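Local coordinates for protein type III effector XopAI (Xanthomonas citri, PDB 6K93) that probably acts as a virulence effector injected into plant cells, with a mono-ADP-ribosyltransferase fold that is thought to bind arginine-containing peptides, at residues A[101-104]-A[105-108]; A[148-151]-A[152-155]; A[161-165]-A[166-170]; A[208-211]-A[212-216]; A[286-289]-A[290-294]. One frame throughout, in Å; residues are numbered along the deposited sequence.

Contact 1 of 5, residues A[101-104]-A[105-108]; sequences QLWQ and RVQH
Q107 lays its side-chain amide over one face of the W103 indole. The two planes are 25° apart and Q107 CD stands 3.1 Å above the ring plane, displaced toward the rim. Although Q107 OE1 comes within 2.8 Å of W103 NE1, it sits above the ring face, and the angle at the N-H is too poor for a hydrogen bond. Beside the amide, Q107 CG makes a CH-pi contact, 3.9 Å from the centroid of the six-membered ring. In W103, CG is trans to the backbone N (chi1 177°), which carries the indole outward from the helix, where the Q107 side chain from the next turn can lie over its face. V106 meets the indole obliquely, CG1 lying 4.0 Å from W103 CZ3, and its other methyl, CG2, is 4.1 Å from L102 CD1. Behind these side chains run ordinary i+4 bonds, such as V106 N to L102 O at 2.8 Å. Further out, R105 reaches E119 in a salt bridge, L102 packs on helix 194-209, and W103 makes a cation-pi contact with R244. Across this contact, then, the indole engages the amide through its pi face and not through a hydrogen bond from NE1.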
# COMPACT_ATOMS: atom_id res chain seq x y z
N GLN A 101 16.61 4.92 3.53
CA GLN A 101 16.17 5.62 4.73
C GLN A 101 14.70 5.33 5.05
O GLN A 101 14.32 5.16 6.23
CB GLN A 101 16.40 7.12 4.56
CG GLN A 101 17.89 7.49 4.63
CD GLN A 101 18.17 8.94 4.27
OE1 GLN A 101 17.34 9.60 3.64
NE2 GLN A 101 19.34 9.42 4.65
N LEU A 102 13.84 5.25 4.02
CA LEU A 102 12.45 4.93 4.29
C LEU A 102 12.30 3.53 4.87
O LEU A 102 11.56 3.32 5.85
CB LEU A 102 11.62 5.08 3.02
CG LEU A 102 10.13 4.80 3.21
CD1 LEU A 102 9.51 5.59 4.35
CD2 LEU A 102 9.39 5.11 1.91
N TRP A 103 12.99 2.55 4.30
CA TRP A 103 12.88 1.19 4.81
C TRP A 103 13.37 1.11 6.26
O TRP A 103 12.76 0.43 7.09
CB TRP A 103 13.65 0.21 3.91
CG TRP A 103 13.65 -1.20 4.42
CD1 TRP A 103 14.75 -1.94 4.74
CD2 TRP A 103 12.51 -2.02 4.67
NE1 TRP A 103 14.36 -3.18 5.16
CE2 TRP A 103 12.99 -3.26 5.14
CE3 TRP A 103 11.13 -1.82 4.55
CZ2 TRP A 103 12.14 -4.30 5.49
CZ3 TRP A 103 10.29 -2.86 4.90
CH2 TRP A 103 10.80 -4.07 5.36
N GLN A 104 14.46 1.81 6.59
CA GLN A 104 14.92 1.86 7.98
C GLN A 104 13.85 2.45 8.89
O GLN A 104 13.61 1.96 10.00
CB GLN A 104 16.23 2.66 8.07
CG GLN A 104 16.96 2.63 9.42
CD GLN A 104 18.27 3.45 9.37
OE1 GLN A 104 18.80 3.72 8.29
NE2 GLN A 104 18.77 3.84 10.53
N ARG A 105 13.18 3.51 8.43
CA ARG A 105 12.15 4.16 9.22
C ARG A 105 10.94 3.25 9.41
O ARG A 105 10.36 3.18 10.51
CB ARG A 105 11.75 5.46 8.52
CG ARG A 105 10.54 6.17 9.06
CD ARG A 105 10.30 7.39 8.19
NE ARG A 105 9.08 8.11 8.54
CZ ARG A 105 8.53 9.04 7.76
NH1 ARG A 105 9.11 9.36 6.61
NH2 ARG A 105 7.41 9.65 8.13
N VAL A 106 10.51 2.57 8.34
CA VAL A 106 9.41 1.63 8.45
C VAL A 106 9.70 0.60 9.53
O VAL A 106 8.85 0.30 10.38
CB VAL A 106 9.16 0.97 7.08
CG1 VAL A 106 8.29 -0.26 7.27
CG2 VAL A 106 8.55 1.98 6.15
N GLN A 107 10.90 0.03 9.51
CA GLN A 107 11.23 -1.01 10.48
C GLN A 107 11.34 -0.44 11.88
O GLN A 107 10.86 -1.05 12.84
CB GLN A 107 12.52 -1.69 10.07
CG GLN A 107 12.39 -2.53 8.85
CD GLN A 107 13.70 -3.14 8.46
OE1 GLN A 107 14.56 -2.46 7.90
NE2 GLN A 107 13.88 -4.41 8.78
N HIS A 108 11.94 0.74 12.00
CA HIS A 108 12.15 1.31 13.33
C HIS A 108 10.85 1.82 13.93
O HIS A 108 10.56 1.57 15.11
CB HIS A 108 13.17 2.44 13.25
CG HIS A 108 13.42 3.11 14.55
ND1 HIS A 108 12.70 4.21 14.97
CD2 HIS A 108 14.31 2.84 15.53
CE1 HIS A 108 13.15 4.59 16.16
NE2 HIS A 108 14.12 3.78 16.52

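Contact 2 of 5, residues A[148-151]-A[152-155]; sequences QRMA and QMKW
M153 and R149 extend alongside each other in a common direction, so that the methionine's terminal methyl lies over a face of the guanidinium. M153 CE stands 3.8 Å above that plane, offset toward its rim, and is 4.0 Å from R149 NH2. The arginine is extended from CG to NE, whereas M153 keeps CG trans to its backbone N (chi1 -171°) and bends only at its last torsion (chi3 -56°), which swings the methyl back onto the guanidinium. M150 also lies alongside M153 in the same direction, and there the sulfurs face one another, M150 SD to M153 SD at 4.0 Å. M153 therefore touches residues both three and four positions earlier, the spacing expected on one side of an alpha helix. The backbone is regular alpha helix here: M153 N donates to R149 O at 2.9 Å, and K154 N to M150 O at 2.9 Å. The guanidinium is fixed from outside, since R149 NH1 donates to Q172 OE1 and to F277 O. This stretch belongs to helix 136-156 near its C-terminal end. M150 packs against helix 165-174 through T165, L168 and Q172, while M153 rests on the loop residues L160 and F277.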
# COMPACT_ATOMS: atom_id res chain seq x y z
N GLN A 148 -12.28 15.81 -0.54
CA GLN A 148 -13.63 16.08 -0.05
C GLN A 148 -14.30 14.81 0.46
O GLN A 148 -14.92 14.81 1.53
CB GLN A 148 -14.47 16.73 -1.15
CG GLN A 148 -15.87 17.17 -0.72
CD GLN A 148 -15.87 18.22 0.38
OE1 GLN A 148 -14.90 18.96 0.57
NE2 GLN A 148 -16.98 18.30 1.11
N ARG A 149 -14.17 13.71 -0.29
CA ARG A 149 -14.79 12.46 0.13
C ARG A 149 -14.25 12.01 1.48
O ARG A 149 -15.01 11.56 2.34
CB ARG A 149 -14.56 11.37 -0.93
CG ARG A 149 -14.96 9.96 -0.50
CD ARG A 149 -14.73 8.92 -1.60
NE ARG A 149 -15.31 7.62 -1.22
CZ ARG A 149 -14.63 6.49 -1.15
NH1 ARG A 149 -13.34 6.46 -1.44
NH2 ARG A 149 -15.24 5.37 -0.78
N MET A 150 -12.94 12.12 1.69
CA MET A 150 -12.35 11.63 2.92
C MET A 150 -12.57 12.59 4.09
O MET A 150 -12.75 12.13 5.22
CB MET A 150 -10.86 11.36 2.70
CG MET A 150 -10.64 10.23 1.72
SD MET A 150 -11.57 8.74 2.19
CE MET A 150 -10.95 7.58 0.99
N ALA A 151 -12.60 13.91 3.86
CA ALA A 151 -13.00 14.81 4.93
C ALA A 151 -14.43 14.51 5.37
O ALA A 151 -14.73 14.49 6.57
CB ALA A 151 -12.85 16.25 4.46
N GLN A 152 -15.32 14.27 4.40
CA GLN A 152 -16.70 13.90 4.74
C GLN A 152 -16.74 12.57 5.47
O GLN A 152 -17.53 12.37 6.39
CB GLN A 152 -17.54 13.84 3.48
CG GLN A 152 -19.03 13.78 3.77
CD GLN A 152 -19.53 15.02 4.49
OE1 GLN A 152 -19.32 16.15 4.03
NE2 GLN A 152 -20.20 14.82 5.62
N MET A 153 -15.88 11.64 5.06
CA MET A 153 -15.84 10.34 5.71
C MET A 153 -15.43 10.45 7.16
O MET A 153 -15.97 9.75 8.02
CB MET A 153 -14.88 9.41 4.97
CG MET A 153 -14.98 8.00 5.49
SD MET A 153 -14.37 6.83 4.30
CE MET A 153 -15.36 7.18 2.84
N LYS A 154 -14.44 11.29 7.45
CA LYS A 154 -14.01 11.48 8.83
C LYS A 154 -15.13 12.06 9.68
O LYS A 154 -15.24 11.75 10.87
CB LYS A 154 -12.80 12.40 8.88
CG LYS A 154 -11.51 11.74 8.41
CD LYS A 154 -10.49 12.78 7.98
CE LYS A 154 -10.12 13.71 9.14
NZ LYS A 154 -8.96 14.57 8.80
N TRP A 155 -15.97 12.91 9.08
CA TRP A 155 -17.10 13.49 9.80
C TRP A 155 -18.19 12.46 10.04
O TRP A 155 -18.77 12.41 11.14
CB TRP A 155 -17.64 14.66 9.00
CG TRP A 155 -18.80 15.34 9.62
CD1 TRP A 155 -20.11 15.18 9.31
CD2 TRP A 155 -18.74 16.31 10.66
NE1 TRP A 155 -20.89 15.99 10.10
CE2 TRP A 155 -20.06 16.70 10.95
CE3 TRP A 155 -17.69 16.88 11.39
CZ2 TRP A 155 -20.37 17.64 11.93
CZ3 TRP A 155 -17.99 17.81 12.37
CH2 TRP A 155 -19.32 18.18 12.62

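Contact 3 of 5, residues A[161-165]-A[166-170]; sequences KYMAT and EDLVA
The carbonyl oxygen of A164 is gripped by two backbone amides of the first helical turn. L168 N gives the straighter bond, 3.2 Å from A164 O with an angle of 162° at the hydrogen; D167 N, at 3.0 Å from the same oxygen, is a weak donor because its angle is only 123°. One residue on, V169 N reaches T165 O at 2.9 Å. A water bridges back across the helix start, accepting from A164 N at 3.0 Å and donating to D167 OD2 at 2.7 Å. A164 is the N-cap of helix 165-174 and, being alanine, offers no side-chain acceptor there; the carboxylate three residues later is tied to the N-cap amide through water, where a capping box would bond directly. M163 and L168, the residue before the N-cap and the fourth residue of the helix, meet as a hydrophobic staple. Their side chains cross at about a right angle, with M163 CE 3.7 Å from L168 CD2. Bends at chi2 (-66°) and chi3 of M163 curl the thioether round to bring that methyl there. D167 is further positioned by S115 OG on OD1 and S205 OG on OD2. K154 NZ, from helix 136-156, donates to both M163 O and T165 OG1, tying the preceding helix to this cap.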
# COMPACT_ATOMS: atom_id res chain seq x y z
N LYS A 161 -11.58 10.48 13.04
CA LYS A 161 -11.34 11.92 13.09
C LYS A 161 -9.88 12.30 13.31
O LYS A 161 -9.51 13.45 13.03
CB LYS A 161 -12.23 12.56 14.16
CG LYS A 161 -11.80 12.29 15.60
CD LYS A 161 -12.82 12.96 16.56
CE LYS A 161 -12.32 13.02 17.98
NZ LYS A 161 -13.42 13.30 18.94
N TYR A 162 -9.05 11.38 13.78
CA TYR A 162 -7.64 11.67 13.95
C TYR A 162 -6.82 11.35 12.71
O TYR A 162 -5.63 11.71 12.67
CB TYR A 162 -7.08 10.90 15.15
CG TYR A 162 -7.87 11.17 16.40
CD1 TYR A 162 -7.84 12.42 16.99
CD2 TYR A 162 -8.66 10.19 16.96
CE1 TYR A 162 -8.57 12.67 18.12
CE2 TYR A 162 -9.40 10.44 18.08
CZ TYR A 162 -9.35 11.69 18.66
OH TYR A 162 -10.09 11.94 19.79
N MET A 163 -7.42 10.69 11.72
CA MET A 163 -6.72 10.38 10.49
C MET A 163 -6.40 11.65 9.73
O MET A 163 -7.22 12.57 9.67
CB MET A 163 -7.56 9.48 9.60
CG MET A 163 -7.95 8.17 10.21
SD MET A 163 -6.55 7.09 10.49
CE MET A 163 -6.00 6.68 8.81
N ALA A 164 -5.21 11.69 9.11
CA ALA A 164 -4.90 12.74 8.16
C ALA A 164 -5.67 12.50 6.88
O ALA A 164 -5.68 11.38 6.38
CB ALA A 164 -3.41 12.79 7.89
N THR A 165 -6.32 13.52 6.34
CA THR A 165 -7.16 13.31 5.17
C THR A 165 -6.36 12.74 4.01
O THR A 165 -6.86 11.86 3.29
CB THR A 165 -7.83 14.62 4.77
OG1 THR A 165 -8.51 15.15 5.91
CG2 THR A 165 -8.83 14.41 3.66
N GLU A 166 -5.13 13.24 3.80
CA GLU A 166 -4.33 12.75 2.69
C GLU A 166 -3.92 11.29 2.89
O GLU A 166 -3.72 10.57 1.91
CB GLU A 166 -3.08 13.60 2.53
CG GLU A 166 -3.34 15.05 2.19
CD GLU A 166 -3.52 15.94 3.41
OE1 GLU A 166 -3.72 15.45 4.54
OE2 GLU A 166 -3.45 17.18 3.22
N ASP A 167 -3.78 10.82 4.12
CA ASP A 167 -3.49 9.41 4.34
C ASP A 167 -4.67 8.55 3.89
O ASP A 167 -4.48 7.50 3.28
CB ASP A 167 -3.17 9.14 5.80
CG ASP A 167 -1.81 9.65 6.23
OD1 ASP A 167 -0.96 10.08 5.39
OD2 ASP A 167 -1.57 9.63 7.47
N LEU A 168 -5.90 8.98 4.21
CA LEU A 168 -7.07 8.26 3.72
C LEU A 168 -7.16 8.32 2.20
O LEU A 168 -7.51 7.33 1.54
CB LEU A 168 -8.34 8.83 4.34
CG LEU A 168 -8.54 8.60 5.85
CD1 LEU A 168 -9.83 9.27 6.32
CD2 LEU A 168 -8.56 7.12 6.16
N VAL A 169 -6.81 9.47 1.61
CA VAL A 169 -6.76 9.57 0.15
C VAL A 169 -5.78 8.55 -0.43
O VAL A 169 -6.03 7.94 -1.47
CB VAL A 169 -6.43 11.01 -0.29
CG1 VAL A 169 -6.13 11.07 -1.79
CG2 VAL A 169 -7.56 11.95 0.06
N ALA A 170 -4.66 8.34 0.24
CA ALA A 170 -3.69 7.35 -0.21
C ALA A 170 -4.30 5.95 -0.27
O ALA A 170 -3.97 5.18 -1.18
CB ALA A 170 -2.44 7.37 0.70
O HOH W 1 -3.46 9.30 9.43

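Contact 4 of 5, residues A[208-211]-A[212-216]; sequences HSLP and EEYSY
A short 3-10 turn, residues 212-214, follows the end of helix 194-209 and is closed by P211 and Y214. Y214 N donates to P211 O over 2.9 Å, with 161° at the hydrogen. The next i+3 bond follows directly, S215 N to E212 O at 2.9 Å. Proline and tyrosine side chains lie next to each other and point the same way, P211 CG being 3.8 Å from Y214 CD1. P211 O sits near the ring plane at the tyrosine's edge, while L210 CD2 is over the ring centre, 4.3 Å above one face, so L210 lies loosely over a face while P211 borders the ring's edge. E213 leans back over the proline: its chi1 of 54° places CG flanked by both the backbone N and C, and its OE1 comes to 3.3 Å from P211 CB. E212 bends at chi2 to receive S215 OG at 2.7 Å on OE1, well out of the carboxylate plane. K272 NZ donates to that same serine oxygen. Y214 OH bonds to E159, and the Y214 backbone pairs with R273, which pins the turn beside strand 272-273. Consecutive i+3 bonds of this kind are the signature of a 3-10 segment, here set within the connection from helix 194-209 to strand 218-224.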
# COMPACT_ATOMS: atom_id res chain seq x y z
N HIS A 208 -1.13 2.29 9.63
CA HIS A 208 -0.76 2.21 11.03
C HIS A 208 -1.53 3.19 11.90
O HIS A 208 -1.48 3.07 13.13
CB HIS A 208 0.74 2.44 11.19
CG HIS A 208 1.57 1.28 10.76
ND1 HIS A 208 1.38 0.01 11.27
CD2 HIS A 208 2.58 1.17 9.86
CE1 HIS A 208 2.25 -0.82 10.71
NE2 HIS A 208 2.98 -0.14 9.86
N SER A 209 -2.27 4.13 11.31
CA SER A 209 -3.05 5.05 12.11
C SER A 209 -4.53 4.68 12.16
O SER A 209 -5.22 5.14 13.08
CB SER A 209 -2.87 6.48 11.60
OG SER A 209 -3.26 6.65 10.28
N LEU A 210 -5.02 3.83 11.25
CA LEU A 210 -6.40 3.37 11.34
C LEU A 210 -6.64 2.75 12.71
O LEU A 210 -5.78 2.01 13.21
CB LEU A 210 -6.73 2.32 10.27
CG LEU A 210 -7.04 2.87 8.88
CD1 LEU A 210 -7.13 1.76 7.86
CD2 LEU A 210 -8.31 3.73 8.85
N PRO A 211 -7.79 3.00 13.34
CA PRO A 211 -8.04 2.38 14.64
C PRO A 211 -8.20 0.87 14.54
O PRO A 211 -8.44 0.30 13.47
CB PRO A 211 -9.32 3.06 15.14
CG PRO A 211 -9.93 3.72 13.95
CD PRO A 211 -8.84 3.95 12.92
N GLU A 212 -8.08 0.22 15.71
CA GLU A 212 -7.97 -1.23 15.75
C GLU A 212 -9.24 -1.92 15.27
O GLU A 212 -9.18 -3.08 14.81
CB GLU A 212 -7.61 -1.68 17.17
CG GLU A 212 -7.61 -3.19 17.41
CD GLU A 212 -6.63 -3.98 16.56
OE1 GLU A 212 -5.80 -3.40 15.81
OE2 GLU A 212 -6.68 -5.22 16.65
N GLU A 213 -10.39 -1.26 15.29
CA GLU A 213 -11.59 -1.90 14.76
C GLU A 213 -11.51 -2.15 13.26
O GLU A 213 -12.31 -2.92 12.74
CB GLU A 213 -12.83 -1.08 15.12
CG GLU A 213 -12.75 0.38 14.70
CD GLU A 213 -12.39 1.31 15.85
OE1 GLU A 213 -11.46 0.99 16.64
OE2 GLU A 213 -13.03 2.37 15.96
N TYR A 214 -10.56 -1.52 12.55
CA TYR A 214 -10.34 -1.79 11.14
C TYR A 214 -9.44 -2.99 10.90
O TYR A 214 -9.33 -3.43 9.75
CB TYR A 214 -9.74 -0.54 10.44
CG TYR A 214 -10.80 0.51 10.22
CD1 TYR A 214 -11.19 1.35 11.26
CD2 TYR A 214 -11.44 0.64 9.00
CE1 TYR A 214 -12.19 2.30 11.08
CE2 TYR A 214 -12.43 1.58 8.81
CZ TYR A 214 -12.80 2.40 9.85
OH TYR A 214 -13.80 3.33 9.65
N SER A 215 -8.84 -3.57 11.94
CA SER A 215 -8.06 -4.79 11.77
C SER A 215 -8.98 -5.96 11.48
O SER A 215 -10.05 -6.09 12.08
CB SER A 215 -7.24 -5.09 13.02
OG SER A 215 -6.22 -4.14 13.21
N TYR A 216 -8.53 -6.84 10.61
CA TYR A 216 -9.24 -8.07 10.29
C TYR A 216 -8.53 -9.25 10.93
O TYR A 216 -7.32 -9.43 10.74
CB TYR A 216 -9.31 -8.30 8.78
CG TYR A 216 -10.17 -9.49 8.45
CD1 TYR A 216 -11.52 -9.48 8.72
CD2 TYR A 216 -9.61 -10.64 7.92
CE1 TYR A 216 -12.30 -10.57 8.43
CE2 TYR A 216 -10.39 -11.74 7.63
CZ TYR A 216 -11.73 -11.69 7.89
OH TYR A 216 -12.51 -12.80 7.64

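Contact 5 of 5, residues A[286-289]-A[290-294]; sequences VLFP and PGTRF
F288 offers one face of its ring to the edge of F294. F294 CZ lies 3.8 Å above the F288 plane, over its centre; the ring centroids are 5.1 Å apart and the planes meet at 75°, an edge-to-face (T-shaped) pair. With chi1 at -56°, F288 has CG trans to its carbonyl carbon, which directs the ring toward the returning chain, where F294 meets its face. T292 also touches F288: its CG2 approaches the ring obliquely, 3.9 Å from CD2, and its OG1 is 3.6 Å from F288 CB. P289 comes next, and its carbonyl oxygen is the polar centre of the contact. T292 OG1 donates to P289 O at 2.8 Å in the carbonyl plane, on a lone pair; T292 N donates to that oxygen as well, at 3.1 Å. The second bond closes a type II beta turn from P289 to T292. G291 has a positive phi (100°), the backbone conformation of the third position of a type II turn, which glycine commonly occupies. The threonine hydroxyl also rests on the P289 ring, 3.3 Å from CD. Around the turn, F288 pairs through its backbone with F247, while G291 and T292 pair with D243. P289 packs on L207 and H208 of helix 194-209, and F288 and T292 both touch Q314 of strand 308-315. The turn thus carries the chain from strand 285-288 in the three-stranded sheet to strand 293-301 in the five-stranded one.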
# COMPACT_ATOMS: atom_id res chain seq x y z
N VAL A 286 -8.03 -6.31 2.22
CA VAL A 286 -7.20 -6.16 3.41
C VAL A 286 -5.78 -5.88 2.92
O VAL A 286 -5.30 -6.58 2.02
CB VAL A 286 -7.22 -7.42 4.30
CG1 VAL A 286 -6.21 -7.36 5.40
CG2 VAL A 286 -8.65 -7.60 4.87
N LEU A 287 -5.13 -4.86 3.47
CA LEU A 287 -3.84 -4.41 2.97
C LEU A 287 -2.84 -4.42 4.10
O LEU A 287 -3.11 -3.88 5.19
CB LEU A 287 -3.96 -3.02 2.35
CG LEU A 287 -2.69 -2.54 1.68
CD1 LEU A 287 -2.28 -3.42 0.53
CD2 LEU A 287 -2.87 -1.12 1.21
N PHE A 288 -1.70 -5.05 3.86
CA PHE A 288 -0.59 -5.06 4.81
C PHE A 288 0.54 -4.16 4.33
O PHE A 288 0.87 -4.19 3.13
CB PHE A 288 -0.02 -6.48 4.99
CG PHE A 288 -1.02 -7.54 5.43
CD1 PHE A 288 -1.70 -8.26 4.48
CD2 PHE A 288 -1.16 -7.85 6.76
CE1 PHE A 288 -2.57 -9.27 4.86
CE2 PHE A 288 -2.02 -8.86 7.14
CZ PHE A 288 -2.71 -9.56 6.19
N PRO A 289 1.16 -3.40 5.21
CA PRO A 289 2.24 -2.52 4.78
C PRO A 289 3.57 -3.25 4.69
O PRO A 289 3.76 -4.29 5.35
CB PRO A 289 2.30 -1.47 5.90
CG PRO A 289 1.84 -2.21 7.11
CD PRO A 289 0.79 -3.20 6.63
N PRO A 290 4.52 -2.72 3.92
CA PRO A 290 5.91 -3.17 4.07
C PRO A 290 6.29 -3.19 5.54
O PRO A 290 5.88 -2.31 6.30
CB PRO A 290 6.70 -2.12 3.28
CG PRO A 290 5.70 -1.63 2.23
CD PRO A 290 4.40 -1.59 2.97
N GLY A 291 7.05 -4.19 5.93
CA GLY A 291 7.42 -4.40 7.30
C GLY A 291 6.60 -5.44 8.02
O GLY A 291 7.01 -5.89 9.10
N THR A 292 5.46 -5.83 7.46
CA THR A 292 4.66 -6.90 8.03
C THR A 292 5.47 -8.19 8.03
O THR A 292 6.21 -8.48 7.08
CB THR A 292 3.38 -7.07 7.22
OG1 THR A 292 2.61 -5.86 7.30
CG2 THR A 292 2.54 -8.21 7.78
N ARG A 293 5.35 -8.94 9.12
CA ARG A 293 6.05 -10.20 9.30
C ARG A 293 5.07 -11.35 9.25
O ARG A 293 4.01 -11.31 9.90
CB ARG A 293 6.82 -10.21 10.63
CG ARG A 293 8.00 -9.27 10.60
CD ARG A 293 8.36 -8.72 11.96
NE ARG A 293 8.53 -9.77 12.97
CZ ARG A 293 9.57 -10.60 13.04
NH1 ARG A 293 10.57 -10.54 12.16
NH2 ARG A 293 9.60 -11.50 14.01
N PHE A 294 5.41 -12.38 8.49
CA PHE A 294 4.58 -13.57 8.38
C PHE A 294 5.41 -14.81 8.68
O PHE A 294 6.46 -15.01 8.07
CB PHE A 294 3.99 -13.73 6.96
CG PHE A 294 3.01 -12.67 6.56
CD1 PHE A 294 1.69 -12.72 6.94
CD2 PHE A 294 3.42 -11.66 5.70
CE1 PHE A 294 0.79 -11.76 6.51
CE2 PHE A 294 2.53 -10.68 5.28
CZ PHE A 294 1.22 -10.75 5.69

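All five contacts are local and stand in series along the chain, so none encloses or crosses another. Contacts 1 and 2 each lie within one helix, contact 3 closes the first turn of helix 165-174, contact 4 a 3-10 turn after helix 194-209, and contact 5 the tight turn between two strands. In space, contacts 2 and 3 adjoin, their centres 9 Å apart, joining consecutive helices. M163 of contact 3 packs on S209 and L210 of contact 4, whose H208 and Y216 touch P289 and V286 of contact 5. Finally, V106 and W103 pack on P290 and G291, bringing the N-terminal helix 95-109 against the strand turn.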